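Side-chain contacts in ribonucleoside-diphosphate reductase, alpha chain (Actinobacillus ureae ATCC 25976, PDB 6DQX), which probably reduces ribonucleoside diphosphates to the corresponding 2'-deoxyribonucleoside diphosphates, as the catalytic alpha subunit of a class Id ribonucleotide reductase: residues Ala271-Leu274 and Cys275-Met279; Ile376-Thr379 and Leu380-Thr384; Ala509-Arg512 and Gln513-Ile516. All blocks are in the same frame, centred on the assembly; numbering follows the deposited sequence.

Contact 1: residues Ala271-Leu274 and Cys275-Met279; sequences ASNL and CTEIM
The carboxamide of Asn273 reaches across the loop and uses both of its ends on residues that follow. OD1 accepts the N-H of Ile278, with 3.0 Å from Ile278 N to Asn273 OD1 and 163° at the hydrogen; the donor stands above the plane of the amide carbonyl, off its lone pairs. The other end donates, at 3.0 Å from Asn273 ND2 to Glu277 OE1. That oxygen lies almost in the amide plane, yet the nitrogen comes from above the carboxylate, the two flat groups being turned 76° apart. Ser272 adds a side-chain-to-backbone bond, OG to Ile278 O at 2.7 Å, in the carbonyl plane and on a lone pair. Between backbones, Thr276 N to Asn273 O is a weak 3.4 Å bond. The side chains of Ile278 and Asn273 cross at about a right angle, in van der Waals contact, CG1 of Ile278 3.4 Å from the amide carbon CG of Asn273.

The sequence Asn-Leu-Cys-x-Glu, in a loop near the centre of the chain, matches the finger loop of the ribonucleotide reductase barrel. Tyr184 OH bonds Asn273 O, Ser549 OG bonds Thr276 O and Ser521 OG bonds Cys275 O. Accepting from Ile278 and donating to Glu277 limits the rotation of the amide, and Asn273 probably helps to hold the chain reversal and the Glu277 carboxylate beside it.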
loop_
_atom_site.group_PDB
_atom_site.type_symbol
_atom_site.label_atom_id
_atom_site.label_comp_id
_atom_site.label_asym_id
_atom_site.label_seq_id
_atom_site.Cartn_x
_atom_site.Cartn_y
_atom_site.Cartn_z
ATOM N N ALA A 271 -21.763 -1.556 -2.865
ATOM C CA ALA A 271 -21.025 -1.594 -4.116
ATOM C C ALA A 271 -21.144 -2.982 -4.727
ATOM O O ALA A 271 -21.512 -3.950 -4.050
ATOM C CB ALA A 271 -19.540 -1.293 -3.860
ATOM N N SER A 272 -20.793 -3.083 -5.992
ATOM C CA SER A 272 -20.632 -4.386 -6.646
ATOM C C SER A 272 -19.151 -4.785 -6.755
ATOM O O SER A 272 -18.275 -4.236 -6.036
ATOM C CB SER A 272 -21.405 -4.365 -7.987
ATOM O OG SER A 272 -21.383 -5.635 -8.633
ATOM N N ASN A 273 -18.853 -5.758 -7.603
ATOM C CA ASN A 273 -17.529 -6.337 -7.717
ATOM C C ASN A 273 -16.831 -5.816 -8.969
ATOM O O ASN A 273 -17.310 -4.894 -9.613
ATOM C CB ASN A 273 -17.614 -7.852 -7.761
ATOM C CG ASN A 273 -18.266 -8.352 -9.038
ATOM O OD1 ASN A 273 -19.305 -7.838 -9.417
ATOM N ND2 ASN A 273 -17.647 -9.301 -9.721
ATOM N N LEU A 274 -15.696 -6.426 -9.304
ATOM C CA LEU A 274 -14.927 -6.040 -10.482
ATOM C C LEU A 274 -15.751 -6.061 -11.777
ATOM O O LEU A 274 -15.552 -5.213 -12.641
ATOM C CB LEU A 274 -13.735 -6.979 -10.626
ATOM C CG LEU A 274 -12.749 -6.699 -11.742
ATOM C CD1 LEU A 274 -12.022 -5.407 -11.453
ATOM C CD2 LEU A 274 -11.751 -7.849 -11.843
ATOM N N CYS A 275 -16.668 -7.035 -11.915
ATOM C CA CYS A 275 -17.437 -7.225 -13.154
ATOM C C CYS A 275 -18.917 -6.805 -13.115
ATOM O O CYS A 275 -19.582 -6.898 -14.147
ATOM C CB CYS A 275 -17.307 -8.673 -13.603
ATOM S SG CYS A 275 -15.581 -9.117 -13.957
ATOM N N THR A 276 -19.359 -6.284 -11.968
ATOM C CA THR A 276 -20.665 -5.636 -11.714
ATOM C C THR A 276 -21.866 -6.579 -11.555
ATOM O O THR A 276 -22.994 -6.092 -11.429
ATOM C CB THR A 276 -21.062 -4.511 -12.722
ATOM O OG1 THR A 276 -21.501 -5.086 -13.966
ATOM C CG2 THR A 276 -19.920 -3.555 -13.001
ATOM N N GLU A 277 -21.644 -7.887 -11.481
ATOM C CA GLU A 277 -22.751 -8.847 -11.322
ATOM C C GLU A 277 -23.027 -9.222 -9.854
ATOM O O GLU A 277 -24.082 -9.799 -9.548
ATOM C CB GLU A 277 -22.456 -10.134 -12.103
ATOM C CG GLU A 277 -21.644 -11.228 -11.391
ATOM C CD GLU A 277 -20.135 -11.054 -11.446
ATOM O OE1 GLU A 277 -19.652 -9.994 -11.873
ATOM O OE2 GLU A 277 -19.426 -12.023 -11.113
ATOM N N ILE A 278 -22.078 -8.944 -8.958
ATOM C CA ILE A 278 -22.247 -9.360 -7.561
ATOM C C ILE A 278 -23.042 -8.316 -6.789
ATOM O O ILE A 278 -22.905 -7.117 -7.021
ATOM C CB ILE A 278 -20.862 -9.612 -6.904
ATOM C CG1 ILE A 278 -20.147 -10.761 -7.652
ATOM C CG2 ILE A 278 -20.986 -9.913 -5.417
ATOM C CD1 ILE A 278 -20.796 -12.124 -7.489
ATOM N N MET A 279 -23.882 -8.793 -5.865
ATOM C CA MET A 279 -24.753 -7.923 -5.041
ATOM C C MET A 279 -24.775 -8.473 -3.631
ATOM O O MET A 279 -25.746 -9.119 -3.213
ATOM C CB MET A 279 -26.180 -7.849 -5.630
ATOM C CG MET A 279 -26.219 -7.360 -7.069
ATOM S SD MET A 279 -25.996 -5.598 -7.113
ATOM C CE MET A 279 -25.300 -5.299 -8.730
#

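Contact 2: residues Ile376-Thr379 and Leu380-Thr384; sequences IFKT and LQEKT
The carbonyl oxygen of Leu380, whose side chain lies beside that of Ile376, is gripped twice by Thr384. The hydroxyl donates from one face of the carbonyl plane, 2.8 Å from Thr384 OG1 to Leu380 O, and the backbone N-H from the opposite face. A salt bridge links Lys378 to Glu382 one turn on, with NZ of Lys378 2.8 Å from OE2 of Glu382. The nitrogen arrives on the syn side of the carboxylate, 19° out of its plane. The lysine sets off with CG anti to its own nitrogen (chi1 -175°) and stays extended until the last torsion, where it bends at chi4 and brings NZ to OE2; the glutamate is extended beyond CG.

All of this rides on helix 367-395, where side chains four residues apart fall on the same face and four regular i to i+4 backbone bonds join the two segments, such as Leu380 N to Ile376 O at 2.9 Å. The face with the salt bridge is exposed, while the side chains of Leu380 and Phe377 turn inward against Val350 of strand 347-351, Leu380 also meeting Trp303.

Side by side on a third face run Thr379 and Lys383, the methyl CG2 of Thr379 3.6 Å from CD of Lys383. The hydroxyl of Thr379 bonds Leu375 O, and bends at chi3 and chi4 take the ammonium group of Lys383 away to Glu310 and Thr306 O. CG2 of Ile376 lies 4.2 Å from CD1 of Leu380, and that same CG2 lies over one face of the Phe377 ring, toward its rim.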
loop_
_atom_site.group_PDB
_atom_site.type_symbol
_atom_site.label_atom_id
_atom_site.label_comp_id
_atom_site.label_asym_id
_atom_site.label_seq_id
_atom_site.Cartn_x
_atom_site.Cartn_y
_atom_site.Cartn_z
ATOM N N ILE A 376 -36.382 -19.946 -18.954
ATOM C CA ILE A 376 -35.050 -20.396 -18.529
ATOM C C ILE A 376 -34.698 -19.908 -17.133
ATOM O O ILE A 376 -34.306 -20.711 -16.248
ATOM C CB ILE A 376 -33.986 -19.968 -19.557
ATOM C CG1 ILE A 376 -34.139 -20.861 -20.801
ATOM C CG2 ILE A 376 -32.576 -20.078 -18.979
ATOM C CD1 ILE A 376 -33.253 -20.497 -21.967
ATOM N N PHE A 377 -34.865 -18.613 -16.916
ATOM C CA PHE A 377 -34.437 -18.033 -15.629
ATOM C C PHE A 377 -35.369 -18.375 -14.478
ATOM O O PHE A 377 -34.914 -18.567 -13.373
ATOM C CB PHE A 377 -34.124 -16.574 -15.809
ATOM C CG PHE A 377 -32.868 -16.382 -16.593
ATOM C CD1 PHE A 377 -31.622 -16.486 -15.965
ATOM C CD2 PHE A 377 -32.907 -16.189 -17.942
ATOM C CE1 PHE A 377 -30.473 -16.348 -16.706
ATOM C CE2 PHE A 377 -31.770 -16.085 -18.690
ATOM C CZ PHE A 377 -30.537 -16.136 -18.055
ATOM N N LYS A 378 -36.661 -18.566 -14.771
ATOM C CA LYS A 378 -37.579 -19.096 -13.779
ATOM C C LYS A 378 -37.186 -20.504 -13.345
ATOM O O LYS A 378 -37.233 -20.848 -12.141
ATOM C CB LYS A 378 -39.036 -19.049 -14.297
ATOM C CG LYS A 378 -40.079 -19.492 -13.254
ATOM C CD LYS A 378 -41.505 -19.286 -13.796
ATOM C CE LYS A 378 -42.551 -19.503 -12.710
ATOM N NZ LYS A 378 -42.825 -20.950 -12.503
ATOM N N THR A 379 -36.850 -21.338 -14.319
ATOM C CA THR A 379 -36.446 -22.719 -14.062
ATOM C C THR A 379 -35.186 -22.756 -13.200
ATOM O O THR A 379 -35.099 -23.499 -12.215
ATOM C CB THR A 379 -36.190 -23.473 -15.372
ATOM O OG1 THR A 379 -37.388 -23.462 -16.185
ATOM C CG2 THR A 379 -35.785 -24.893 -15.129
ATOM N N LEU A 380 -34.220 -21.945 -13.587
ATOM C CA LEU A 380 -32.966 -21.865 -12.785
ATOM C C LEU A 380 -33.168 -21.368 -11.358
ATOM O O LEU A 380 -32.602 -21.935 -10.420
ATOM C CB LEU A 380 -31.928 -21.043 -13.529
ATOM C CG LEU A 380 -31.280 -21.813 -14.689
ATOM C CD1 LEU A 380 -30.399 -20.856 -15.486
ATOM C CD2 LEU A 380 -30.524 -23.044 -14.226
ATOM N N GLN A 381 -34.022 -20.359 -11.173
ATOM C CA GLN A 381 -34.301 -19.846 -9.829
ATOM C C GLN A 381 -34.875 -20.961 -8.942
ATOM O O GLN A 381 -34.468 -21.136 -7.790
ATOM C CB GLN A 381 -35.263 -18.672 -9.878
ATOM C CG GLN A 381 -35.588 -18.071 -8.515
ATOM C CD GLN A 381 -36.786 -17.146 -8.494
ATOM O OE1 GLN A 381 -37.868 -17.481 -9.025
ATOM N NE2 GLN A 381 -36.635 -16.003 -7.811
ATOM N N GLU A 382 -35.810 -21.726 -9.510
ATOM C CA GLU A 382 -36.493 -22.762 -8.732
ATOM C C GLU A 382 -35.564 -23.892 -8.351
ATOM O O GLU A 382 -35.568 -24.358 -7.199
ATOM C CB GLU A 382 -37.699 -23.301 -9.525
ATOM C CG GLU A 382 -38.825 -22.282 -9.618
ATOM C CD GLU A 382 -39.946 -22.659 -10.590
ATOM O OE1 GLU A 382 -39.826 -23.686 -11.287
ATOM O OE2 GLU A 382 -40.948 -21.898 -10.684
ATOM N N LYS A 383 -34.775 -24.340 -9.321
ATOM C CA LYS A 383 -33.910 -25.497 -9.137
ATOM C C LYS A 383 -32.736 -25.207 -8.212
ATOM O O LYS A 383 -32.426 -26.018 -7.320
ATOM C CB LYS A 383 -33.466 -26.051 -10.490
ATOM C CG LYS A 383 -34.638 -26.711 -11.205
ATOM C CD LYS A 383 -34.370 -27.040 -12.651
ATOM C CE LYS A 383 -33.618 -28.329 -12.875
ATOM N NZ LYS A 383 -34.252 -29.544 -12.251
ATOM N N THR A 384 -32.124 -24.035 -8.376
ATOM C CA THR A 384 -31.010 -23.636 -7.468
ATOM C C THR A 384 -31.491 -23.427 -6.023
ATOM O O THR A 384 -30.829 -23.855 -5.079
ATOM C CB THR A 384 -30.246 -22.389 -7.964
ATOM O OG1 THR A 384 -31.125 -21.279 -8.145
ATOM C CG2 THR A 384 -29.532 -22.685 -9.257
#

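Contact 3: residues Ala509-Arg512 and Gln513-Ile516; sequences AAQR and QKYI
Ile516 lays its CD1 methyl alongside the aliphatic part of Arg512, 3.8 Å from CG of that arginine, the two side chains pointing the same way. They meet at the C-terminal end of helix 502-513, which runs into a type I beta turn, Gln513 to Ile516, and the last helical carbonyls are met by atoms of the turn. Arg512 has CG between its backbone nitrogen and carbonyl carbon (chi1 74°), which lays CG and CD beside the CD1 methyl of Ile516. Beyond the hydrocarbon part its guanidinium group leaves the contact, with NE on Asn373, NH1 on Gln520 and a cation-pi interaction with Trp353.

Lys514 curls back over the helix end. Bends at chi3 and chi4 bring its NZ to within 2.7 Å of Gln511 O, in the carbonyl plane and on a lone pair. A positive charge so close to the C-terminal end of a helix would probably be favourable to the helix dipole. One water helps: it donates to Ala510 O at 2.6 Å and accepts from the backbone, 2.9 Å from Lys514 N, with a weak further bond from Lys514 NZ. The water thus stands in for the direct bond between Ala510 O and Lys514 N, which lie 4.3 Å apart; Gln513 N makes weak bonds to Ala509 O and Ala510 O.

The polar ends of Gln511 and Gln513 serve other parts of the fold, Asn373 and Met370 O for the first, Gln520 for the second. Tyr515 sends its hydroxyl to Asn374. Tyr515 N donates to Arg512 O at 2.9 Å, from 43° out of the carbonyl plane, while CG of Lys514 sits 3.6 Å above the centre of the Tyr515 ring.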
loop_
_atom_site.group_PDB
_atom_site.type_symbol
_atom_site.label_atom_id
_atom_site.label_comp_id
_atom_site.label_asym_id
_atom_site.label_seq_id
_atom_site.Cartn_x
_atom_site.Cartn_y
_atom_site.Cartn_z
ATOM N N ALA A 509 -32.620 -7.968 -19.703
ATOM C CA ALA A 509 -31.970 -7.981 -18.385
ATOM C C ALA A 509 -32.990 -7.639 -17.296
ATOM O O ALA A 509 -33.055 -8.310 -16.251
ATOM C CB ALA A 509 -30.748 -7.032 -18.355
ATOM N N ALA A 510 -33.849 -6.656 -17.577
ATOM C CA ALA A 510 -34.881 -6.255 -16.623
ATOM C C ALA A 510 -35.861 -7.386 -16.377
ATOM O O ALA A 510 -36.242 -7.627 -15.230
ATOM C CB ALA A 510 -35.616 -5.008 -17.099
ATOM N N GLN A 511 -36.232 -8.086 -17.450
ATOM C CA GLN A 511 -37.181 -9.183 -17.362
ATOM C C GLN A 511 -36.679 -10.336 -16.517
ATOM O O GLN A 511 -37.421 -10.831 -15.670
ATOM C CB GLN A 511 -37.578 -9.666 -18.746
ATOM C CG GLN A 511 -38.587 -10.803 -18.748
ATOM C CD GLN A 511 -38.715 -11.510 -20.096
ATOM O OE1 GLN A 511 -37.799 -11.499 -20.931
ATOM N NE2 GLN A 511 -39.882 -12.130 -20.315
ATOM N N ARG A 512 -35.424 -10.774 -16.740
ATOM C CA ARG A 512 -34.888 -11.897 -15.987
ATOM C C ARG A 512 -34.431 -11.540 -14.553
ATOM O O ARG A 512 -34.303 -12.439 -13.727
ATOM C CB ARG A 512 -33.785 -12.619 -16.772
ATOM C CG ARG A 512 -32.440 -11.878 -16.855
ATOM C CD ARG A 512 -31.395 -12.720 -17.579
ATOM N NE ARG A 512 -31.548 -12.703 -19.016
ATOM C CZ ARG A 512 -31.031 -11.804 -19.856
ATOM N NH1 ARG A 512 -30.278 -10.786 -19.452
ATOM N NH2 ARG A 512 -31.255 -11.924 -21.143
ATOM N N GLN A 513 -34.248 -10.252 -14.262
ATOM C CA GLN A 513 -33.774 -9.822 -12.946
ATOM C C GLN A 513 -34.634 -10.313 -11.799
ATOM O O GLN A 513 -34.091 -10.599 -10.729
ATOM C CB GLN A 513 -33.584 -8.319 -12.863
ATOM C CG GLN A 513 -32.842 -7.822 -11.616
ATOM C CD GLN A 513 -31.470 -8.464 -11.443
ATOM O OE1 GLN A 513 -30.557 -8.201 -12.211
ATOM N NE2 GLN A 513 -31.340 -9.340 -10.439
ATOM N N LYS A 514 -35.949 -10.456 -12.005
ATOM C CA LYS A 514 -36.798 -10.946 -10.919
ATOM C C LYS A 514 -36.461 -12.362 -10.466
ATOM O O LYS A 514 -36.801 -12.751 -9.332
ATOM C CB LYS A 514 -38.297 -10.843 -11.261
ATOM C CG LYS A 514 -38.799 -11.850 -12.278
ATOM C CD LYS A 514 -40.276 -11.627 -12.591
ATOM C CE LYS A 514 -40.484 -10.427 -13.497
ATOM N NZ LYS A 514 -39.970 -10.634 -14.875
ATOM N N TYR A 515 -35.790 -13.136 -11.327
ATOM C CA TYR A 515 -35.384 -14.495 -11.008
ATOM C C TYR A 515 -33.940 -14.651 -10.523
ATOM O O TYR A 515 -33.492 -15.776 -10.320
ATOM C CB TYR A 515 -35.528 -15.349 -12.256
ATOM C CG TYR A 515 -36.924 -15.343 -12.791
ATOM C CD1 TYR A 515 -37.956 -15.842 -12.025
ATOM C CD2 TYR A 515 -37.216 -14.832 -14.051
ATOM C CE1 TYR A 515 -39.274 -15.841 -12.504
ATOM C CE2 TYR A 515 -38.535 -14.810 -14.529
ATOM C CZ TYR A 515 -39.534 -15.346 -13.759
ATOM O OH TYR A 515 -40.845 -15.342 -14.216
ATOM N N ILE A 516 -33.230 -13.538 -10.347
ATOM C CA ILE A 516 -31.776 -13.557 -10.053
ATOM C C ILE A 516 -31.574 -12.766 -8.773
ATOM O O ILE A 516 -31.866 -11.561 -8.704
ATOM C CB ILE A 516 -30.970 -12.925 -11.216
ATOM C CG1 ILE A 516 -31.089 -13.773 -12.490
ATOM C CG2 ILE A 516 -29.485 -12.772 -10.832
ATOM C CD1 ILE A 516 -30.662 -13.041 -13.752
HETATM O O HOH W 1 -37.772 -8.740 -13.482
#

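How the contacts relate
Contacts 2 and 3 touch directly: their centres are 11 Å apart, and Phe377 CE2 comes 3.4 Å from Arg512 NE. The C-terminal end of helix 502-513 is thus packed against helix 367-395. Contact 1 stands apart, its nearest atoms about 6 Å from contact 3 and about 11 Å from contact 2. Gln518 bridges the gap to contact 3, its side chain bonding Met279 N while its backbone oxygen accepts from Gln513 NE2. Contact 1 probably belongs to the loop that in this family reaches into the barrel toward the active site; its centre is 7 Å from that of the chain, against 14 Å for contact 3 and 18 Å for contact 2. The Met279 side chain is about 14 Å from a bound magnesium ion.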